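Local coordinates for protein putative oxidoreductase (Pseudomonas putida, PDB 3L6D) that probably acts as an NADP-dependent oxidoreductase, pairing a Rossmann-type nucleotide-binding domain with an all-helical domain that resembles those of reductive aminases, at residues Ile23-Leu28 / Val35-Arg40; Ala240-His245 / Gln274-Met279; Met126-Pro131 / Val178-Ala183; Ala78-Leu83 / Gln112-Gln117; Glu192-Gly197 / Arg209-Thr214. All blocks are in the same frame, centred on the assembly; numbering follows the deposited sequence.

Interaction 1 of 5, residues Ile23-Leu28 / Val35-Arg40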
# COMPACT_ATOMS: atom_id res chain seq x y z
N ILE B 23 3.05 -7.34 26.32
CA ILE B 23 1.72 -7.14 25.73
C ILE B 23 1.00 -8.45 25.44
O ILE B 23 -0.21 -8.53 25.58
CB ILE B 23 1.63 -6.15 24.50
CG1 ILE B 23 0.16 -5.67 24.30
CG2 ILE B 23 1.99 -6.80 23.21
CD1 ILE B 23 -0.30 -4.58 25.23
N MSE B 24 1.73 -9.47 25.03
CA MSE B 24 1.11 -10.77 24.82
C MSE B 24 0.48 -11.29 26.11
O MSE B 24 -0.70 -11.72 26.12
CB MSE B 24 2.15 -11.72 24.28
CG MSE B 24 2.50 -11.43 22.83
SE MSE B 24 3.80 -12.75 22.20
CE MSE B 24 3.76 -12.41 20.24
N ALA B 25 1.24 -11.24 27.20
CA ALA B 25 0.69 -11.66 28.50
C ALA B 25 -0.56 -10.84 28.87
O ALA B 25 -1.55 -11.41 29.33
CB ALA B 25 1.75 -11.61 29.61
N GLN B 26 -0.51 -9.52 28.71
CA GLN B 26 -1.67 -8.68 29.09
C GLN B 26 -2.89 -9.03 28.27
O GLN B 26 -4.00 -9.17 28.81
CB GLN B 26 -1.35 -7.19 28.91
CG GLN B 26 -0.35 -6.63 29.90
CD GLN B 26 0.08 -5.19 29.58
OE1 GLN B 26 0.25 -4.36 30.48
NE2 GLN B 26 0.27 -4.89 28.29
N VAL B 27 -2.70 -9.18 26.96
CA VAL B 27 -3.81 -9.51 26.05
C VAL B 27 -4.44 -10.84 26.46
O VAL B 27 -5.69 -10.96 26.64
CB VAL B 27 -3.34 -9.48 24.54
CG1 VAL B 27 -4.18 -10.36 23.64
CG2 VAL B 27 -3.37 -8.04 24.04
N LEU B 28 -3.59 -11.84 26.67
CA LEU B 28 -4.06 -13.15 27.09
C LEU B 28 -4.77 -13.10 28.45
O LEU B 28 -5.85 -13.70 28.58
CB LEU B 28 -2.91 -14.17 27.09
CG LEU B 28 -2.28 -14.41 25.72
CD1 LEU B 28 -0.93 -15.15 25.92
CD2 LEU B 28 -3.26 -15.24 24.84
N VAL B 35 -2.60 -17.15 33.20
CA VAL B 35 -1.22 -16.96 32.64
C VAL B 35 -0.15 -17.01 33.73
O VAL B 35 -0.25 -16.30 34.74
CB VAL B 35 -1.11 -15.59 31.89
CG1 VAL B 35 0.28 -15.46 31.17
CG2 VAL B 35 -2.25 -15.38 30.87
N ALA B 36 0.90 -17.80 33.49
CA ALA B 36 2.03 -17.83 34.37
C ALA B 36 3.21 -17.23 33.62
O ALA B 36 3.28 -17.32 32.40
CB ALA B 36 2.33 -19.28 34.81
N ILE B 37 4.09 -16.55 34.35
CA ILE B 37 5.22 -15.81 33.72
C ILE B 37 6.50 -16.05 34.47
O ILE B 37 6.51 -16.42 35.68
CB ILE B 37 4.96 -14.26 33.66
CG1 ILE B 37 4.86 -13.70 35.10
CG2 ILE B 37 3.70 -13.91 32.75
CD1 ILE B 37 4.84 -12.19 35.17
N TRP B 38 7.60 -15.80 33.75
CA TRP B 38 8.91 -15.77 34.37
C TRP B 38 9.71 -14.78 33.56
O TRP B 38 9.55 -14.68 32.36
CB TRP B 38 9.61 -17.15 34.32
CG TRP B 38 11.02 -17.10 34.91
CD1 TRP B 38 11.39 -17.31 36.22
CD2 TRP B 38 12.22 -16.78 34.21
NE1 TRP B 38 12.76 -17.16 36.36
CE2 TRP B 38 13.29 -16.83 35.14
CE3 TRP B 38 12.50 -16.47 32.88
CZ2 TRP B 38 14.61 -16.56 34.77
CZ3 TRP B 38 13.82 -16.18 32.52
CH2 TRP B 38 14.85 -16.24 33.46
N ASN B 39 10.56 -14.03 34.26
CA ASN B 39 11.48 -13.16 33.63
C ASN B 39 12.60 -12.74 34.56
O ASN B 39 12.73 -13.24 35.68
CB ASN B 39 10.78 -11.89 33.22
CG ASN B 39 11.49 -11.21 32.11
OD1 ASN B 39 11.46 -11.70 31.00
ND2 ASN B 39 12.16 -10.11 32.41
N ARG B 40 13.38 -11.78 34.07
CA ARG B 40 14.41 -11.08 34.86
C ARG B 40 14.03 -9.60 35.14
O ARG B 40 14.88 -8.80 35.56
CB ARG B 40 15.75 -11.17 34.12
CG ARG B 40 16.12 -12.60 33.62
CD ARG B 40 17.59 -12.65 33.15
NE ARG B 40 18.06 -13.98 32.73
CZ ARG B 40 19.01 -14.69 33.34
NH1 ARG B 40 19.62 -14.22 34.43
NH2 ARG B 40 19.36 -15.89 32.88
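The first beta-alpha-beta unit of the Rossmann domain, strand 12-15, helix 19-30 and strand 35-38, is closed here, where Ala25 and Leu28 of the helix settle on Val35 and Ile37 of the strand. The local axes run almost antiparallel, at 162°, and come within 9.4 Å of each other, as expected for a helix that returns over the sheet to start the next parallel strand. The contact is wholly apolar and buried. Ala25 contributes a single methyl, and its CB stands 4.4 Å from CG1 of Val35 and equally far from CG2 of Ile37, both light contacts near the outer limit of van der Waals range. Val35 meets two residues one turn apart on the helix: with chi1 at -174° its CG1 is anti to the backbone N and faces Ala25, while CG2 turns to Leu28.

Leu48 of helix 42-50 touches both Ala25 and Ile37, and Val12 and Val14 of the neighbouring strand 12-15 touch Val35. Past the strand, the side-chain oxygen of Asn39 accepts a hydrogen bond from the N of Leu17, tying the loop to a Gly16-Gly18-Gly21 pattern consistent with a dinucleotide-binding turn. Leu28 keeps CG beside its own backbone N (chi1 -62°) and meets the strand with its stem, CB lying 4.0 Å from CG2 of Val35.

Interaction 2 of 5, residues Ala240-His245 / Gln274-Met279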
# COMPACT_ATOMS: atom_id res chain seq x y z
N ALA B 240 -4.35 -1.61 -18.62
CA ALA B 240 -3.23 -0.95 -18.03
C ALA B 240 -1.92 -1.38 -18.64
O ALA B 240 -1.23 -2.15 -18.04
CB ALA B 240 -3.23 -1.21 -16.59
N ARG B 241 -1.59 -0.93 -19.83
CA ARG B 241 -0.37 -1.37 -20.48
C ARG B 241 0.88 -1.04 -19.72
O ARG B 241 1.04 0.03 -19.23
CB ARG B 241 -0.27 -0.79 -21.88
CG ARG B 241 -1.23 -1.38 -22.84
CD ARG B 241 -1.08 -0.80 -24.22
NE ARG B 241 0.27 -0.91 -24.71
CZ ARG B 241 0.59 -1.55 -25.81
NH1 ARG B 241 -0.35 -2.16 -26.50
NH2 ARG B 241 1.84 -1.60 -26.20
N LEU B 242 1.79 -1.97 -19.69
CA LEU B 242 3.07 -1.73 -19.05
C LEU B 242 3.84 -0.57 -19.72
O LEU B 242 4.41 0.26 -19.01
CB LEU B 242 3.89 -3.01 -18.99
CG LEU B 242 5.12 -2.98 -18.10
CD1 LEU B 242 5.25 -4.27 -17.36
CD2 LEU B 242 6.37 -2.69 -18.95
N ASP B 243 3.87 -0.51 -21.05
CA ASP B 243 4.65 0.54 -21.72
C ASP B 243 4.12 1.94 -21.45
O ASP B 243 4.89 2.85 -21.25
CB ASP B 243 4.87 0.31 -23.23
CG ASP B 243 3.58 0.12 -24.02
OD1 ASP B 243 3.71 -0.33 -25.18
OD2 ASP B 243 2.46 0.38 -23.54
N VAL B 244 2.79 2.07 -21.42
CA VAL B 244 2.10 3.29 -21.00
C VAL B 244 2.48 3.71 -19.57
O VAL B 244 2.77 4.89 -19.30
CB VAL B 244 0.55 3.11 -21.12
CG1 VAL B 244 -0.18 4.33 -20.60
CG2 VAL B 244 0.17 2.83 -22.60
N HIS B 245 2.52 2.75 -18.66
CA HIS B 245 2.98 3.03 -17.29
C HIS B 245 4.43 3.45 -17.28
O HIS B 245 4.79 4.40 -16.58
CB HIS B 245 2.76 1.82 -16.35
CG HIS B 245 1.34 1.65 -15.90
ND1 HIS B 245 0.35 1.18 -16.74
CD2 HIS B 245 0.74 1.87 -14.71
CE1 HIS B 245 -0.79 1.11 -16.07
NE2 HIS B 245 -0.58 1.52 -14.84
N GLN B 274 10.91 0.11 -16.59
CA GLN B 274 11.62 0.34 -17.87
C GLN B 274 12.24 -0.99 -18.31
O GLN B 274 12.04 -1.43 -19.45
CB GLN B 274 12.67 1.45 -17.72
CG GLN B 274 12.10 2.86 -17.42
CD GLN B 274 11.43 3.54 -18.61
OE1 GLN B 274 11.61 3.13 -19.76
NE2 GLN B 274 10.65 4.60 -18.35
N ARG B 275 12.91 -1.68 -17.40
CA ARG B 275 13.51 -2.97 -17.74
C ARG B 275 12.51 -4.06 -18.19
O ARG B 275 12.77 -4.76 -19.18
CB ARG B 275 14.38 -3.50 -16.60
CG ARG B 275 15.38 -4.54 -17.07
CD ARG B 275 15.99 -5.25 -15.91
NE ARG B 275 15.02 -6.11 -15.27
CZ ARG B 275 15.17 -7.41 -15.09
NH1 ARG B 275 16.29 -8.00 -15.48
NH2 ARG B 275 14.22 -8.10 -14.48
N ALA B 276 11.37 -4.18 -17.50
CA ALA B 276 10.28 -5.05 -17.96
C ALA B 276 9.86 -4.69 -19.39
O ALA B 276 9.64 -5.58 -20.23
CB ALA B 276 9.07 -4.97 -17.01
N ALA B 277 9.76 -3.39 -19.65
CA ALA B 277 9.46 -2.90 -21.01
C ALA B 277 10.51 -3.37 -22.02
O ALA B 277 10.16 -3.87 -23.09
CB ALA B 277 9.33 -1.39 -21.03
N ALA B 278 11.79 -3.24 -21.67
CA ALA B 278 12.87 -3.62 -22.58
C ALA B 278 12.94 -5.14 -22.77
O ALA B 278 13.62 -5.63 -23.66
CB ALA B 278 14.22 -3.08 -22.07
N MSE B 279 12.22 -5.88 -21.93
CA MSE B 279 12.24 -7.34 -21.99
C MSE B 279 11.10 -7.91 -22.81
O MSE B 279 10.95 -9.13 -22.88
CB MSE B 279 12.22 -7.95 -20.58
CG MSE B 279 13.58 -7.99 -19.87
SE MSE B 279 13.45 -8.66 -18.01
CE MSE B 279 13.07 -10.57 -18.38
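Leu242 lays its forked end over the methyl of Ala276 and the backbone and methyl of Ala277. Its CG is anti to the backbone N (chi1 -168°), which carries both methyls across to the facing helix: CD1 meets the CB of Ala276 at 3.9 Å, and CD2 presses on the next residue, 3.5 Å from the N of Ala277. The same CD2 lies 3.8 Å from the CB of Ala277. The two small residues thus allow the leucine to reach the helix backbone itself, and Thr289 and Ser292 of the following loop flank this apolar patch.

The turn that carries Leu242 is tied by polar groups. Arg241 is the N-cap residue, and its carbonyl oxygen is gripped twice by His245, by the backbone N and, at 2.8 Å, by ND1, the two donors coming from opposite faces of the carbonyl plane. The other ring nitrogen of His245, NE2, bonds to the OH of Tyr130 in the second subunit. Arg241 also turns its guanidinium edge to Asp243, where NE reaches the syn side of OD2 at 2.8 Å in a nearly straight bond.

Here, at the border with the partner subunit, the first turn of helix 242-259 meets the last turns of helix 264-281, the open end of a roughly antiparallel helical hairpin in the all-helical C-terminal domain.

Interaction 3 of 5, residues Met126-Pro131 / Val178-Ala183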
# COMPACT_ATOMS: atom_id res chain seq x y z
N MSE B 126 5.71 -15.81 13.90
CA MSE B 126 6.00 -14.44 13.47
C MSE B 126 4.68 -13.67 13.57
O MSE B 126 3.68 -14.05 12.98
CB MSE B 126 6.54 -14.39 12.04
CG MSE B 126 8.06 -14.60 11.91
SE MSE B 126 8.50 -15.94 10.53
CE MSE B 126 7.26 -17.22 11.31
N ILE B 127 4.71 -12.56 14.28
CA ILE B 127 3.51 -11.79 14.36
C ILE B 127 3.62 -10.56 13.50
O ILE B 127 4.49 -9.76 13.67
CB ILE B 127 3.12 -11.48 15.78
CG1 ILE B 127 1.88 -10.64 15.79
CG2 ILE B 127 4.20 -10.79 16.50
CD1 ILE B 127 1.01 -10.97 16.86
N VAL B 128 2.72 -10.44 12.54
CA VAL B 128 2.75 -9.32 11.64
C VAL B 128 2.02 -8.14 12.23
O VAL B 128 1.00 -7.76 11.76
CB VAL B 128 2.18 -9.69 10.30
CG1 VAL B 128 2.60 -8.71 9.27
CG2 VAL B 128 2.65 -11.04 9.92
N ALA B 129 2.57 -7.59 13.28
CA ALA B 129 1.93 -6.49 13.94
C ALA B 129 2.88 -5.72 14.79
O ALA B 129 3.87 -6.23 15.21
CB ALA B 129 0.81 -7.00 14.77
N TYR B 130 2.53 -4.49 15.07
CA TYR B 130 3.20 -3.75 16.12
C TYR B 130 2.52 -4.16 17.42
O TYR B 130 1.36 -4.59 17.39
CB TYR B 130 3.13 -2.24 15.86
CG TYR B 130 3.98 -1.83 14.67
CD1 TYR B 130 5.36 -1.77 14.77
CD2 TYR B 130 3.39 -1.57 13.42
CE1 TYR B 130 6.14 -1.41 13.68
CE2 TYR B 130 4.19 -1.21 12.30
CZ TYR B 130 5.55 -1.14 12.45
OH TYR B 130 6.36 -0.76 11.40
N PRO B 131 3.23 -4.02 18.58
CA PRO B 131 2.67 -4.43 19.87
C PRO B 131 1.29 -3.88 20.09
O PRO B 131 0.47 -4.59 20.62
CB PRO B 131 3.67 -3.84 20.88
CG PRO B 131 4.99 -3.97 20.16
CD PRO B 131 4.66 -3.67 18.70
N VAL B 178 9.35 -12.11 2.08
CA VAL B 178 8.81 -11.33 1.01
C VAL B 178 7.58 -10.51 1.47
O VAL B 178 7.35 -9.40 0.97
CB VAL B 178 8.49 -12.26 -0.24
CG1 VAL B 178 9.74 -13.11 -0.58
CG2 VAL B 178 7.31 -13.16 0.01
N LEU B 179 6.81 -11.04 2.42
CA LEU B 179 5.69 -10.26 2.99
C LEU B 179 6.21 -8.98 3.67
O LEU B 179 5.65 -7.90 3.47
CB LEU B 179 4.90 -11.08 4.02
CG LEU B 179 3.85 -10.32 4.82
CD1 LEU B 179 2.63 -10.16 3.97
CD2 LEU B 179 3.50 -11.08 6.08
N HIS B 180 7.28 -9.09 4.46
CA HIS B 180 7.79 -7.91 5.15
C HIS B 180 8.51 -6.96 4.17
O HIS B 180 8.43 -5.73 4.34
CB HIS B 180 8.65 -8.26 6.37
CG HIS B 180 7.85 -8.77 7.52
ND1 HIS B 180 7.44 -10.08 7.62
CD2 HIS B 180 7.35 -8.14 8.62
CE1 HIS B 180 6.75 -10.24 8.74
NE2 HIS B 180 6.66 -9.07 9.35
N ALA B 181 9.17 -7.52 3.14
CA ALA B 181 9.76 -6.68 2.11
C ALA B 181 8.66 -5.77 1.50
O ALA B 181 8.84 -4.55 1.42
CB ALA B 181 10.46 -7.50 1.01
N HIS B 182 7.53 -6.35 1.12
CA HIS B 182 6.44 -5.56 0.55
C HIS B 182 5.86 -4.56 1.53
O HIS B 182 5.68 -3.36 1.17
CB HIS B 182 5.33 -6.43 -0.03
CG HIS B 182 4.05 -5.68 -0.27
ND1 HIS B 182 3.99 -4.54 -1.06
CD2 HIS B 182 2.80 -5.87 0.22
CE1 HIS B 182 2.75 -4.08 -1.06
NE2 HIS B 182 2.01 -4.88 -0.31
N ALA B 183 5.60 -5.01 2.75
CA ALA B 183 4.87 -4.19 3.73
C ALA B 183 5.72 -3.00 4.10
O ALA B 183 5.24 -1.86 4.09
CB ALA B 183 4.50 -5.01 4.99
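Val128 drives its two methyls toward Leu179 and His180 of the long helix 169-199, and the two neighbours receive it differently. The buried side of the contact lies on the leucine. Val128 and Leu179 reach toward each other tip to tip, CG2 of the valine standing 3.9 Å from CD2 of the leucine, with CG1 only slightly farther from that methyl. Leu179 holds CG anti to its backbone N (chi1 171°), extending the branch toward the sheet, where Ile142 of strand 140-145 touches it too. Both residues are buried, and Ser215 of the second subunit packs on Leu179.

The more open side is that of His180, whose partly exposed ring is touched by a single methyl of the valine. CG1 of Val128 comes obliquely to the imidazole, 4.1 Å from NE2, in a van der Waals approach without a polar bond. The ring's rotation is fixed from within its own helix, ND1 being hydrogen-bonded to the O of Ala176.

At Val128 the chain bends through an inverse gamma turn, after which the ring of Tyr130 meets that of Phe218 of the second subunit, their planes about 20° apart. The contact thus joins the segment at strand 121-128 of the Rossmann domain to the interdomain helix, the domain junction seen in relatives of 6-phosphogluconate dehydrogenase, where the helical domain of the partner subunit closes in as well.

Interaction 4 of 5, residues Ala78-Leu83 / Gln112-Gln117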
# COMPACT_ATOMS: atom_id res chain seq x y z
N ALA B 78 20.00 -15.72 24.11
CA ALA B 78 19.05 -15.74 25.24
C ALA B 78 18.16 -17.02 25.26
O ALA B 78 17.86 -17.57 26.33
CB ALA B 78 18.19 -14.47 25.25
N THR B 79 17.78 -17.49 24.07
CA THR B 79 16.95 -18.70 23.95
C THR B 79 17.74 -19.90 24.46
O THR B 79 17.23 -20.71 25.23
CB THR B 79 16.50 -18.94 22.50
OG1 THR B 79 15.80 -17.79 22.02
CG2 THR B 79 15.59 -20.18 22.37
N HIS B 80 19.01 -20.01 24.05
CA HIS B 80 19.79 -21.19 24.43
C HIS B 80 20.08 -21.17 25.91
O HIS B 80 20.04 -22.21 26.56
CB HIS B 80 21.05 -21.32 23.59
CG HIS B 80 20.80 -21.92 22.24
ND1 HIS B 80 20.86 -23.29 22.02
CD2 HIS B 80 20.48 -21.36 21.05
CE1 HIS B 80 20.61 -23.53 20.74
NE2 HIS B 80 20.37 -22.38 20.14
N GLU B 81 20.36 -19.99 26.45
CA GLU B 81 20.59 -19.80 27.90
C GLU B 81 19.38 -20.27 28.76
O GLU B 81 19.53 -21.04 29.74
CB GLU B 81 20.91 -18.34 28.17
CG GLU B 81 21.04 -17.98 29.64
CD GLU B 81 21.36 -16.52 29.88
OE1 GLU B 81 20.93 -15.65 29.07
OE2 GLU B 81 22.05 -16.23 30.89
N VAL B 82 18.19 -19.81 28.38
CA VAL B 82 16.95 -20.25 29.01
C VAL B 82 16.84 -21.78 28.97
O VAL B 82 16.59 -22.42 30.00
CB VAL B 82 15.70 -19.56 28.36
CG1 VAL B 82 14.42 -20.32 28.68
CG2 VAL B 82 15.57 -18.11 28.82
N LEU B 83 17.08 -22.36 27.79
CA LEU B 83 16.93 -23.81 27.58
C LEU B 83 18.00 -24.65 28.30
O LEU B 83 17.81 -25.85 28.53
CB LEU B 83 16.95 -24.15 26.07
CG LEU B 83 15.70 -24.08 25.17
CD1 LEU B 83 14.38 -24.45 25.86
CD2 LEU B 83 15.61 -22.73 24.60
N GLN B 112 14.35 -26.31 17.27
CA GLN B 112 13.40 -27.36 17.03
C GLN B 112 14.02 -28.70 17.45
O GLN B 112 13.45 -29.41 18.26
CB GLN B 112 13.00 -27.39 15.55
CG GLN B 112 11.79 -28.26 15.28
CD GLN B 112 11.37 -28.23 13.83
OE1 GLN B 112 12.04 -28.78 12.98
NE2 GLN B 112 10.25 -27.60 13.55
N GLY B 113 15.22 -29.01 16.94
CA GLY B 113 15.91 -30.26 17.32
C GLY B 113 16.06 -30.45 18.81
O GLY B 113 15.78 -31.54 19.34
N LEU B 114 16.51 -29.40 19.49
CA LEU B 114 16.69 -29.42 20.93
C LEU B 114 15.39 -29.69 21.68
O LEU B 114 15.34 -30.54 22.58
CB LEU B 114 17.26 -28.07 21.38
CG LEU B 114 17.94 -27.95 22.75
CD1 LEU B 114 19.01 -26.83 22.77
CD2 LEU B 114 16.96 -27.74 23.86
N VAL B 115 14.34 -28.96 21.34
CA VAL B 115 13.05 -29.13 22.01
C VAL B 115 12.50 -30.54 21.74
O VAL B 115 11.99 -31.24 22.67
CB VAL B 115 12.06 -28.00 21.58
CG1 VAL B 115 10.65 -28.29 22.06
CG2 VAL B 115 12.55 -26.61 22.12
N ASN B 116 12.62 -30.98 20.49
CA ASN B 116 12.19 -32.32 20.12
C ASN B 116 12.95 -33.41 20.83
O ASN B 116 12.37 -34.40 21.27
CB ASN B 116 12.30 -32.57 18.63
CG ASN B 116 11.30 -31.78 17.82
OD1 ASN B 116 11.45 -31.70 16.61
ND2 ASN B 116 10.29 -31.19 18.46
N GLN B 117 14.27 -33.23 20.93
CA GLN B 117 15.13 -34.19 21.61
C GLN B 117 14.66 -34.41 23.03
O GLN B 117 14.79 -35.50 23.56
CB GLN B 117 16.58 -33.69 21.64
CG GLN B 117 17.61 -34.72 21.98
CD GLN B 117 18.92 -34.45 21.27
OE1 GLN B 117 19.23 -33.29 20.92
NE2 GLN B 117 19.70 -35.51 21.04
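The one flat group in this contact, the imidazole of His80, is met by a single methyl of Leu114, which approaches obliquely. CD1 of Leu114 sits beside the ND1-CE1 bond, 4.1 Å from ND1, in a van der Waals contact. Leu111, one turn earlier on the same helix as Leu114, also packs on His80.

The other methyl of Leu114 goes deeper. With CG anti to the backbone N (chi1 -162°), the leucine gives one methyl to each of the two side chains of helix 76-84, and CD2 rests 4.1 Å from CG of Leu83. The branch thus divides its contact between a partly exposed histidine and a buried leucine, one turn apart. Leu83 is backed by Phe71 of strand 68-71, while Val115 leans on Tyr122 of strand 121-128, so both helices rest on the sheet beneath.

The backbones are closest at Leu83 and Val115, whose CA atoms lie 8.6 Å apart. Neighbouring helices side by side on one face of the parallel part of the sheet, in the links between successive strands, are typical of the layered alpha/beta architecture of the Rossmann fold.

Interaction 5 of 5, residues Glu192-Gly197 / Arg209-Thr214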
# COMPACT_ATOMS: atom_id res chain seq x y z
N GLU B 192 8.64 8.62 1.33
CA GLU B 192 9.36 9.28 0.23
C GLU B 192 8.48 10.31 -0.53
O GLU B 192 8.93 11.41 -0.84
CB GLU B 192 10.01 8.24 -0.72
CG GLU B 192 10.77 8.85 -1.93
CD GLU B 192 11.41 7.83 -2.87
OE1 GLU B 192 12.55 7.38 -2.59
OE2 GLU B 192 10.81 7.51 -3.91
N ALA B 193 7.22 9.94 -0.81
CA ALA B 193 6.32 10.80 -1.59
C ALA B 193 5.90 12.00 -0.77
O ALA B 193 5.92 13.13 -1.26
CB ALA B 193 5.10 10.01 -2.09
N VAL B 194 5.58 11.76 0.50
CA VAL B 194 5.29 12.86 1.44
C VAL B 194 6.48 13.84 1.59
O VAL B 194 6.32 15.07 1.53
CB VAL B 194 4.83 12.31 2.82
CG1 VAL B 194 4.78 13.43 3.87
CG2 VAL B 194 3.45 11.68 2.70
N GLY B 195 7.68 13.28 1.76
CA GLY B 195 8.89 14.09 1.85
C GLY B 195 9.10 14.88 0.58
O GLY B 195 9.51 16.04 0.62
N ALA B 196 8.82 14.25 -0.56
CA ALA B 196 8.94 14.91 -1.87
C ALA B 196 7.94 16.06 -1.98
O ALA B 196 8.26 17.13 -2.54
CB ALA B 196 8.75 13.91 -3.02
N GLY B 197 6.74 15.87 -1.41
CA GLY B 197 5.73 16.94 -1.34
C GLY B 197 6.28 18.20 -0.68
O GLY B 197 6.03 19.32 -1.14
N ARG B 209 -2.23 13.34 5.18
CA ARG B 209 -3.57 12.74 5.25
C ARG B 209 -4.26 12.72 3.88
O ARG B 209 -4.89 11.72 3.51
CB ARG B 209 -4.48 13.41 6.28
CG ARG B 209 -5.87 12.78 6.34
CD ARG B 209 -6.53 13.07 7.67
NE ARG B 209 -6.12 12.05 8.62
CZ ARG B 209 -6.12 12.21 9.94
NH1 ARG B 209 -6.49 13.38 10.48
NH2 ARG B 209 -5.73 11.21 10.73
N LEU B 210 -4.14 13.82 3.14
CA LEU B 210 -4.71 13.87 1.78
C LEU B 210 -4.09 12.83 0.86
O LEU B 210 -4.79 12.22 0.07
CB LEU B 210 -4.57 15.25 1.15
CG LEU B 210 -5.42 15.45 -0.11
CD1 LEU B 210 -6.93 15.25 0.18
CD2 LEU B 210 -5.18 16.83 -0.80
N LEU B 211 -2.78 12.62 0.96
CA LEU B 211 -2.12 11.65 0.08
C LEU B 211 -2.65 10.25 0.37
O LEU B 211 -3.04 9.53 -0.54
CB LEU B 211 -0.59 11.71 0.22
CG LEU B 211 0.20 11.37 -1.06
CD1 LEU B 211 1.65 11.88 -1.02
CD2 LEU B 211 0.18 9.89 -1.35
N LEU B 212 -2.70 9.89 1.64
CA LEU B 212 -3.26 8.60 2.03
C LEU B 212 -4.72 8.41 1.59
O LEU B 212 -5.09 7.37 0.99
CB LEU B 212 -3.12 8.40 3.55
CG LEU B 212 -3.65 7.05 4.07
CD1 LEU B 212 -2.81 5.91 3.50
CD2 LEU B 212 -3.64 6.98 5.60
N GLU B 213 -5.56 9.39 1.88
CA GLU B 213 -6.99 9.24 1.61
C GLU B 213 -7.28 9.21 0.09
O GLU B 213 -8.15 8.46 -0.33
CB GLU B 213 -7.81 10.26 2.41
CG GLU B 213 -7.55 10.01 3.94
CD GLU B 213 -8.44 10.75 4.94
OE1 GLU B 213 -9.03 11.81 4.59
OE2 GLU B 213 -8.49 10.27 6.12
N THR B 214 -6.49 9.94 -0.70
CA THR B 214 -6.75 10.08 -2.14
C THR B 214 -6.20 8.87 -2.93
O THR B 214 -6.66 8.60 -4.04
CB THR B 214 -6.24 11.46 -2.67
OG1 THR B 214 -6.74 12.51 -1.83
CG2 THR B 214 -6.77 11.72 -4.06
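Apolar contact carries this meeting of helices, and Leu211 supplies all of it from one side. Its CD1 rests against two neighbours of helix 169-199, 4.1 Å from the CB of Ala193 and the same distance from CG2 of Val194. The alanine is aimed at the other helix; the valine flanks it and brings CG2 across the leucine branch, this methyl being anti to its carbonyl carbon. The backbones are nearest at Val194 and Leu211, with CA atoms 7.6 Å apart. Phe190 of helix 169-199, a turn before Ala193 and Val194, also packs on Leu211, and His182 of the second subunit packs on Ala193.

Hydrogen bonds stay within each helix or lead outward. Thr214 folds its hydroxyl back on its own helix, OG1 donating to the O of Leu210 at 2.7 Å, while the backbone N of Thr214 reaches that oxygen from the opposite face of the carbonyl plane. The buried carboxylate of Glu192 takes the backbone N of Val265 and of Phe266 at the start of helix 264-281, where the helix end would probably favour its negative charge.

Ionic partners lie on the outer side. Arg209 and Glu213 form only a long pairing, NE to OE2 3.9 Å, with the oxygen well out of the guanidinium plane, whereas NH1 of Arg209 makes a salt bridge with Glu231 of the second subunit. Between these two segments the contact is therefore van der Waals only, and polar bonding is spent on their internal turns, a third helix and the dimer interface.

Interactions 1 and 4 lie in the Rossmann domain, their centres 20 Å apart, and Arg40 NH2 and Glu81 OE2 connect them through a long, weak ion pair of 3.4 Å. Interaction 3 reaches the same sheet as interaction 1 and touches it directly, CG2 of Ile23 lying 3.7 Å from the O of Pro131. It also shares helix 169-199 with interaction 5, whose centre is 22 Å away, and so connects the nucleotide-binding-type domain to the helical one. Interaction 2 lies farther out in that helical domain, its centre about 25 Å from that of interaction 5 and 51 Å from that of interaction 1. Interactions 2, 3 and 5 all touch the second subunit.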